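Glycoside hydrolase family protein (Novosphingobium sp. PP1Y, PDB 6Q2F) hydrolyses alpha-L-rhamnosides, probably releasing terminal alpha-L-rhamnose from glycosylated substrates, and carries a bound sodium ion. Local coordinates at residues M390-Y395 and Y748-V753; H634-N639 and N766-T771; A708-P713 and G1055-V1060. All coordinates share one frame; numbering follows the deposited sequence.

Contacts 1 and 2 lie within the alpha-L-rhamnosidase part of the chain, their centres about 22 Å apart, while contact 3 lies about 41 Å or more from both, measured between centres, and ties that part to the galactose-binding-like domain. Strand 762-765 separates the loop 748-753 of contact 1 from the helix start 766-771 of contact 2, and helix 620-636 serves both: Y748 and P752 touch its N-terminal part (A624 and Q620), and Y636 near its end takes part in contact 2. Chemistry follows place. Contact 1, partly buried with an exposed aspartate, is one salt bridge; contact 2, also partly buried, joins a tyrosine hydroxyl, asparagines and a water; contact 3 is buried and apolar.

Contact 1: residues M390-Y395 and Y748-V753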
# COMPACT_ATOMS: atom_id res chain seq x y z
N MSE A 390 3.02 15.36 7.52
CA MSE A 390 2.81 14.14 8.28
C MSE A 390 3.90 13.89 9.31
O MSE A 390 5.05 14.25 9.12
CB MSE A 390 2.72 12.94 7.33
CG MSE A 390 1.41 12.90 6.55
SE MSE A 390 -0.13 12.93 7.72
CE MSE A 390 -0.56 14.85 7.67
N SER A 391 3.51 13.28 10.43
CA SER A 391 4.47 12.65 11.32
C SER A 391 4.16 11.16 11.33
O SER A 391 3.00 10.76 11.16
CB SER A 391 4.42 13.24 12.74
OG SER A 391 4.73 14.62 12.73
N ARG A 392 5.18 10.36 11.46
CA ARG A 392 5.01 8.96 11.48
C ARG A 392 4.24 8.48 12.69
O ARG A 392 3.44 7.61 12.62
CB ARG A 392 6.36 8.30 11.37
CG ARG A 392 6.29 6.81 11.48
CD ARG A 392 7.66 6.18 11.46
NE ARG A 392 7.64 4.98 10.64
CZ ARG A 392 7.06 4.90 9.43
NH1 ARG A 392 6.43 5.92 8.90
NH2 ARG A 392 7.12 3.77 8.78
N ASP A 393 4.52 9.09 13.82
CA ASP A 393 3.96 8.72 15.11
C ASP A 393 3.71 10.01 15.86
O ASP A 393 4.64 10.62 16.38
CB ASP A 393 4.91 7.80 15.89
CG ASP A 393 4.38 7.45 17.27
OD1 ASP A 393 3.20 7.75 17.57
OD2 ASP A 393 5.14 6.84 18.05
N TYR A 394 2.44 10.42 15.93
CA TYR A 394 2.14 11.68 16.59
C TYR A 394 2.32 11.58 18.10
O TYR A 394 2.45 12.62 18.77
CB TYR A 394 0.73 12.14 16.23
CG TYR A 394 0.67 12.82 14.88
CD1 TYR A 394 1.08 14.14 14.74
CD2 TYR A 394 0.22 12.15 13.75
CE1 TYR A 394 1.03 14.79 13.53
CE2 TYR A 394 0.18 12.80 12.51
CZ TYR A 394 0.58 14.13 12.42
OH TYR A 394 0.54 14.82 11.22
N TYR A 395 2.34 10.37 18.66
CA TYR A 395 2.59 10.26 20.09
C TYR A 395 4.06 10.49 20.40
O TYR A 395 4.41 10.83 21.53
CB TYR A 395 2.15 8.90 20.62
CG TYR A 395 0.69 8.61 20.40
CD1 TYR A 395 -0.26 9.62 20.45
CD2 TYR A 395 0.25 7.33 20.11
CE1 TYR A 395 -1.60 9.37 20.24
CE2 TYR A 395 -1.09 7.06 19.90
CZ TYR A 395 -2.02 8.08 19.97
OH TYR A 395 -3.35 7.83 19.76
N TYR A 748 3.96 -0.09 10.53
CA TYR A 748 4.79 -1.20 10.07
C TYR A 748 5.37 -0.91 8.69
O TYR A 748 5.68 -1.84 7.93
CB TYR A 748 3.96 -2.49 10.10
CG TYR A 748 3.29 -2.67 11.44
CD1 TYR A 748 4.05 -2.72 12.61
CD2 TYR A 748 1.91 -2.77 11.55
CE1 TYR A 748 3.45 -2.86 13.85
CE2 TYR A 748 1.29 -2.93 12.80
CZ TYR A 748 2.07 -2.97 13.93
OH TYR A 748 1.47 -3.11 15.18
N GLY A 749 5.53 0.37 8.36
CA GLY A 749 6.11 0.78 7.09
C GLY A 749 7.57 0.44 6.95
O GLY A 749 8.04 0.19 5.84
N ASP A 750 8.29 0.40 8.07
CA ASP A 750 9.71 0.08 8.09
C ASP A 750 10.01 -1.21 8.83
O ASP A 750 10.73 -2.07 8.31
CB ASP A 750 10.49 1.24 8.73
CG ASP A 750 10.35 2.52 7.94
OD1 ASP A 750 10.65 2.53 6.73
OD2 ASP A 750 9.92 3.53 8.53
N GLU A 751 9.46 -1.37 10.03
CA GLU A 751 9.65 -2.57 10.81
C GLU A 751 8.36 -3.38 10.82
O GLU A 751 7.30 -2.83 11.12
CB GLU A 751 10.05 -2.20 12.24
CG GLU A 751 11.37 -1.44 12.29
CD GLU A 751 11.81 -1.11 13.70
OE1 GLU A 751 10.95 -1.13 14.62
OE2 GLU A 751 13.02 -0.84 13.89
N PRO A 752 8.41 -4.67 10.50
CA PRO A 752 7.19 -5.47 10.52
C PRO A 752 6.67 -5.62 11.94
O PRO A 752 7.38 -5.42 12.92
CB PRO A 752 7.63 -6.81 9.95
CG PRO A 752 9.09 -6.89 10.29
CD PRO A 752 9.60 -5.47 10.17
N VAL A 753 5.39 -5.96 12.03
CA VAL A 753 4.77 -6.18 13.33
C VAL A 753 5.57 -7.27 14.06
O VAL A 753 5.76 -8.37 13.54
CB VAL A 753 3.27 -6.50 13.17
CG1 VAL A 753 3.03 -7.85 12.43
CG2 VAL A 753 2.55 -6.45 14.51
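G749 lies at the edge of the R392 guanidinium, its CA 3.6 Å from R392 NH2. It follows Y748, the residue at which the chain leaves the helical conformation of 744-747. With no side chain on G749, the arginine lies close against the backbone. The peptide joining G749 to the next residue also lies near the guanidinium plane.

D750 supplies the counter-charge. Its OD2 stands over one face of the guanidinium and makes a salt bridge to R392 NH2 at 2.8 Å, with R392 CZ 3.3 Å from the same oxygen. Carboxylate and guanidinium planes are 40° apart, so the two groups do not meet as a flat, two-pronged pair. R392 reaches across with CG opposite its backbone N (chi1 176°) and its chain extended as far as a bend at chi3. The other carboxylate oxygen, D750 OD1, is hydrogen-bonded to H588 NE2, and R392 also packs on H588, so the histidine touches both partners. With an alanine in place of R392, D750 OD2 would probably be left without its positive mate and the carboxylate, still bonded to H588 through OD1, would be freer to turn.

Beyond D750 the chain turns back past E751 and P752, and V753 CB comes to rest over the centre of the Y748 ring, closing the loop on itself. On the opposing loop, D393 OD1 accepts from Y395 N at 3.0 Å, an Asx turn just after the arginine. H588 belongs to the loop after strand 579-582, which also holds the sodium ligands E583 and E586; the salt bridge joins two loops from outside the barrel strands beside what is, from its ring of eight parallel strands, probably the mouth of a (beta/alpha)8 barrel, the end where enzymes of this fold keep their active sites.

Contact 2: residues H634-N639 and N766-T771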
# COMPACT_ATOMS: atom_id res chain seq x y z
N HIS A 634 -11.75 -9.82 5.41
CA HIS A 634 -12.20 -10.83 6.36
C HIS A 634 -13.26 -10.25 7.29
O HIS A 634 -14.31 -10.87 7.52
CB HIS A 634 -11.02 -11.37 7.18
CG HIS A 634 -9.91 -11.96 6.36
ND1 HIS A 634 -8.65 -12.17 6.88
CD2 HIS A 634 -9.87 -12.38 5.07
CE1 HIS A 634 -7.87 -12.68 5.94
NE2 HIS A 634 -8.59 -12.83 4.84
N LEU A 635 -13.01 -9.06 7.82
CA LEU A 635 -13.92 -8.47 8.80
C LEU A 635 -15.19 -7.95 8.14
O LEU A 635 -16.29 -8.23 8.63
CB LEU A 635 -13.19 -7.36 9.56
CG LEU A 635 -12.28 -8.03 10.59
CD1 LEU A 635 -11.04 -7.22 10.77
CD2 LEU A 635 -13.02 -8.16 11.92
N TYR A 636 -15.09 -7.22 7.02
CA TYR A 636 -16.28 -6.60 6.45
C TYR A 636 -16.96 -7.48 5.41
O TYR A 636 -17.98 -7.07 4.85
CB TYR A 636 -15.93 -5.22 5.86
CG TYR A 636 -15.58 -4.24 6.97
CD1 TYR A 636 -14.30 -4.20 7.49
CD2 TYR A 636 -16.56 -3.38 7.51
CE1 TYR A 636 -13.98 -3.32 8.52
CE2 TYR A 636 -16.25 -2.51 8.56
CZ TYR A 636 -14.96 -2.48 9.05
OH TYR A 636 -14.62 -1.63 10.07
N GLY A 637 -16.44 -8.68 5.15
CA GLY A 637 -17.15 -9.66 4.36
C GLY A 637 -17.01 -9.55 2.85
O GLY A 637 -17.72 -10.24 2.13
N GLN A 638 -16.09 -8.74 2.36
CA GLN A 638 -15.85 -8.66 0.94
C GLN A 638 -15.28 -9.98 0.43
O GLN A 638 -15.59 -10.39 -0.64
CB GLN A 638 -14.94 -7.50 0.58
CG GLN A 638 -15.52 -6.15 0.86
CD GLN A 638 -15.11 -5.61 2.19
OE1 GLN A 638 -14.79 -6.34 3.10
NE2 GLN A 638 -15.09 -4.33 2.30
N ASN A 639 -14.43 -10.59 1.24
CA ASN A 639 -13.76 -11.85 0.95
C ASN A 639 -12.65 -11.75 -0.10
O ASN A 639 -11.61 -12.28 0.08
CB ASN A 639 -14.71 -13.01 0.70
CG ASN A 639 -14.01 -14.35 0.76
OD1 ASN A 639 -13.28 -14.64 1.65
ND2 ASN A 639 -14.25 -15.17 -0.21
N ASN A 766 -9.31 -2.27 13.44
CA ASN A 766 -9.19 -0.86 13.76
C ASN A 766 -10.33 -0.45 14.69
O ASN A 766 -11.11 -1.29 15.18
CB ASN A 766 -9.15 -0.03 12.47
CG ASN A 766 -10.47 -0.09 11.70
OD1 ASN A 766 -11.33 -0.92 11.97
ND2 ASN A 766 -10.60 0.79 10.70
N PHE A 767 -10.44 0.85 14.96
CA PHE A 767 -11.45 1.31 15.90
C PHE A 767 -12.85 0.95 15.41
O PHE A 767 -13.67 0.46 16.19
CB PHE A 767 -11.30 2.83 16.11
CG PHE A 767 -12.41 3.46 16.92
CD1 PHE A 767 -12.32 3.57 18.30
CD2 PHE A 767 -13.53 3.99 16.28
CE1 PHE A 767 -13.33 4.18 19.05
CE2 PHE A 767 -14.56 4.61 17.01
CZ PHE A 767 -14.46 4.71 18.40
N ASN A 768 -13.14 1.15 14.12
CA ASN A 768 -14.48 0.86 13.61
C ASN A 768 -14.81 -0.62 13.74
O ASN A 768 -15.91 -0.99 14.17
CB ASN A 768 -14.63 1.27 12.14
CG ASN A 768 -16.03 0.91 11.60
OD1 ASN A 768 -16.25 -0.18 11.04
ND2 ASN A 768 -16.99 1.80 11.83
N ALA A 769 -13.88 -1.49 13.34
CA ALA A 769 -14.11 -2.92 13.49
C ALA A 769 -14.31 -3.28 14.96
O ALA A 769 -15.24 -4.02 15.30
CB ALA A 769 -12.96 -3.71 12.88
N LEU A 770 -13.46 -2.77 15.84
CA LEU A 770 -13.61 -3.04 17.27
C LEU A 770 -15.01 -2.66 17.76
O LEU A 770 -15.67 -3.45 18.45
CB LEU A 770 -12.54 -2.30 18.08
CG LEU A 770 -12.76 -2.28 19.59
CD1 LEU A 770 -12.70 -3.69 20.19
CD2 LEU A 770 -11.77 -1.36 20.30
N THR A 771 -15.48 -1.48 17.38
CA THR A 771 -16.67 -0.90 18.01
C THR A 771 -17.97 -1.18 17.26
O THR A 771 -19.04 -0.94 17.83
CB THR A 771 -16.52 0.61 18.16
OG1 THR A 771 -16.35 1.21 16.87
CG2 THR A 771 -15.32 0.94 19.03
O HOH W 1 -12.81 0.36 9.22
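Y636 OH is gripped from two directions: it donates to N768 OD1 and accepts a hydrogen bond from a water 2.8 Å away. The modelled separation from Y636 OH to N768 OD1 is very short, 2.4 Å, so its exact length is doubtful. N768 OD1 lies at the edge of the Y636 ring, in its plane, and the amide is turned only 20° from the ring. That oxygen gets there because N768 CG stands opposite the backbone N (chi1 178°).

The water continues the chain of bonds by accepting from N766 ND2 at 2.7 Å, and the same amide nitrogen is also bonded to D594 OD2. At its other end, N766 OD1 accepts from A769 N at 3.0 Å in a nearly straight bond (167°), though the donor is tilted out of the carbonyl plane. Both ends of the N766 amide are therefore engaged, which fixes its rotation. A769 CB lies 4.5 Å from Y636 CZ, a loose apolar contact, and L773 of the same helix touches both L635 and Y636.

N766 is a helix N-cap, closing the first turn of helix 767-773 directly after strand 762-765, and the tyrosine near the end of helix 620-636 docks on this capped turn.

Contact 3: residues A708-P713 and G1055-V1060; sequences AEMARP and GDLAQV
M710, a selenomethionine in the crystal, points its CG away from its own carbonyl carbon (chi1 -75°), runs straight through chi2 and bends at chi3 (47°), which lays the CE methyl against the backbone of strand 1057-1060. L1057 meets it with CG wedged between backbone N and carbonyl carbon (chi1 54°), sending CD1 towards the loop. The methyl lies 3.6 Å from Q1059 N and 4.0 Å from A1058 CA. Around it, Q1059 CB is 3.9 Å from M710 CE, and L1057 CD1 is 4.0 Å from the same carbon. L1057 CD1 also lies 3.6 Å from M710 O, so the leucine covers the methionine's backbone as well as its side chain. No hydrogen bond crosses; these are van der Waals contacts in a buried place.

The strand belongs to the six-stranded antiparallel sheet of the galactose-binding-like domain, paired with strands 1086-1095 and 1065-1070. At its start, D1056 and L1057 share A1095 as backbone partner, a classic beta bulge, and a cis peptide precedes D1056. M710 also touches R1093 and A1095 of the neighbouring strand, so it packs across two strands of this sheet.

Q1059 crosses M710 at about a right angle; of its side chain, CB is what meets the methyl. A bend at chi2 takes the amide elsewhere: OE1 is bonded to R1093 NH1, and NE2 to S1061 OG and D1066 OD1. L1057 also rests on P657 and W1071.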
# COMPACT_ATOMS: atom_id res chain seq x y z
N ALA A 708 4.79 -15.26 -24.01
CA ALA A 708 3.39 -14.89 -23.83
C ALA A 708 2.45 -16.00 -24.28
O ALA A 708 1.42 -16.25 -23.64
CB ALA A 708 3.07 -13.61 -24.59
N GLU A 709 2.76 -16.67 -25.39
CA GLU A 709 1.86 -17.73 -25.82
C GLU A 709 2.04 -19.01 -25.01
O GLU A 709 1.36 -20.00 -25.29
CB GLU A 709 2.03 -18.01 -27.30
CG GLU A 709 1.64 -16.81 -28.17
CD GLU A 709 0.21 -16.33 -27.91
OE1 GLU A 709 -0.05 -15.11 -28.07
OE2 GLU A 709 -0.65 -17.16 -27.54
N MSE A 710 2.91 -19.01 -24.01
CA MSE A 710 3.00 -20.15 -23.12
C MSE A 710 2.73 -19.77 -21.66
O MSE A 710 3.19 -20.44 -20.75
CB MSE A 710 4.36 -20.82 -23.26
CG MSE A 710 4.48 -21.65 -24.54
SE MSE A 710 6.28 -22.39 -24.86
CE MSE A 710 6.61 -23.08 -23.04
N ALA A 711 1.98 -18.68 -21.44
CA ALA A 711 1.73 -18.21 -20.08
C ALA A 711 0.50 -18.84 -19.43
O ALA A 711 0.28 -18.62 -18.23
CB ALA A 711 1.57 -16.69 -20.07
N ARG A 712 -0.30 -19.58 -20.17
CA ARG A 712 -1.53 -20.14 -19.60
C ARG A 712 -1.28 -21.00 -18.37
O ARG A 712 -2.02 -20.84 -17.38
CB ARG A 712 -2.29 -20.92 -20.69
CG ARG A 712 -3.56 -21.67 -20.23
CD ARG A 712 -4.62 -20.70 -19.79
NE ARG A 712 -5.88 -21.34 -19.43
CZ ARG A 712 -7.03 -21.17 -20.07
NH1 ARG A 712 -7.10 -20.35 -21.12
NH2 ARG A 712 -8.11 -21.80 -19.64
N PRO A 713 -0.29 -21.92 -18.34
CA PRO A 713 -0.07 -22.69 -17.10
C PRO A 713 0.27 -21.82 -15.91
O PRO A 713 -0.19 -22.10 -14.81
CB PRO A 713 1.09 -23.63 -17.47
CG PRO A 713 1.00 -23.77 -18.96
CD PRO A 713 0.60 -22.37 -19.42
N GLY A 1055 15.63 -23.14 -19.26
CA GLY A 1055 15.60 -21.70 -19.35
C GLY A 1055 14.57 -21.26 -20.35
O GLY A 1055 14.85 -21.24 -21.50
N ASP A 1056 13.36 -20.94 -19.95
CA ASP A 1056 12.93 -20.90 -18.58
C ASP A 1056 11.70 -21.73 -18.25
O ASP A 1056 11.42 -21.95 -17.11
CB ASP A 1056 12.61 -19.47 -18.21
CG ASP A 1056 13.75 -18.56 -18.36
OD1 ASP A 1056 14.73 -18.71 -17.69
OD2 ASP A 1056 13.64 -17.65 -19.13
N LEU A 1057 10.97 -22.17 -19.26
CA LEU A 1057 9.80 -22.99 -19.08
C LEU A 1057 9.68 -23.86 -20.28
O LEU A 1057 10.18 -23.53 -21.30
CB LEU A 1057 8.52 -22.19 -18.89
CG LEU A 1057 8.07 -21.11 -19.87
CD1 LEU A 1057 6.59 -20.83 -19.75
CD2 LEU A 1057 8.85 -19.84 -19.69
N ALA A 1058 9.01 -24.98 -20.14
CA ALA A 1058 8.87 -25.89 -21.23
C ALA A 1058 7.58 -26.65 -21.30
O ALA A 1058 7.15 -27.26 -20.38
CB ALA A 1058 10.00 -26.88 -21.19
N GLN A 1059 6.98 -26.61 -22.46
CA GLN A 1059 5.75 -27.36 -22.71
C GLN A 1059 6.13 -28.66 -23.41
O GLN A 1059 6.87 -28.63 -24.40
CB GLN A 1059 4.76 -26.51 -23.54
CG GLN A 1059 3.44 -27.18 -23.93
CD GLN A 1059 3.60 -28.15 -25.10
OE1 GLN A 1059 4.18 -27.81 -26.14
NE2 GLN A 1059 3.10 -29.37 -24.93
N VAL A 1060 5.64 -29.79 -22.91
CA VAL A 1060 6.08 -31.11 -23.35
C VAL A 1060 4.92 -31.86 -23.98
O VAL A 1060 3.85 -31.98 -23.39
CB VAL A 1060 6.67 -31.93 -22.19
CG1 VAL A 1060 7.04 -33.36 -22.66
CG2 VAL A 1060 7.87 -31.19 -21.63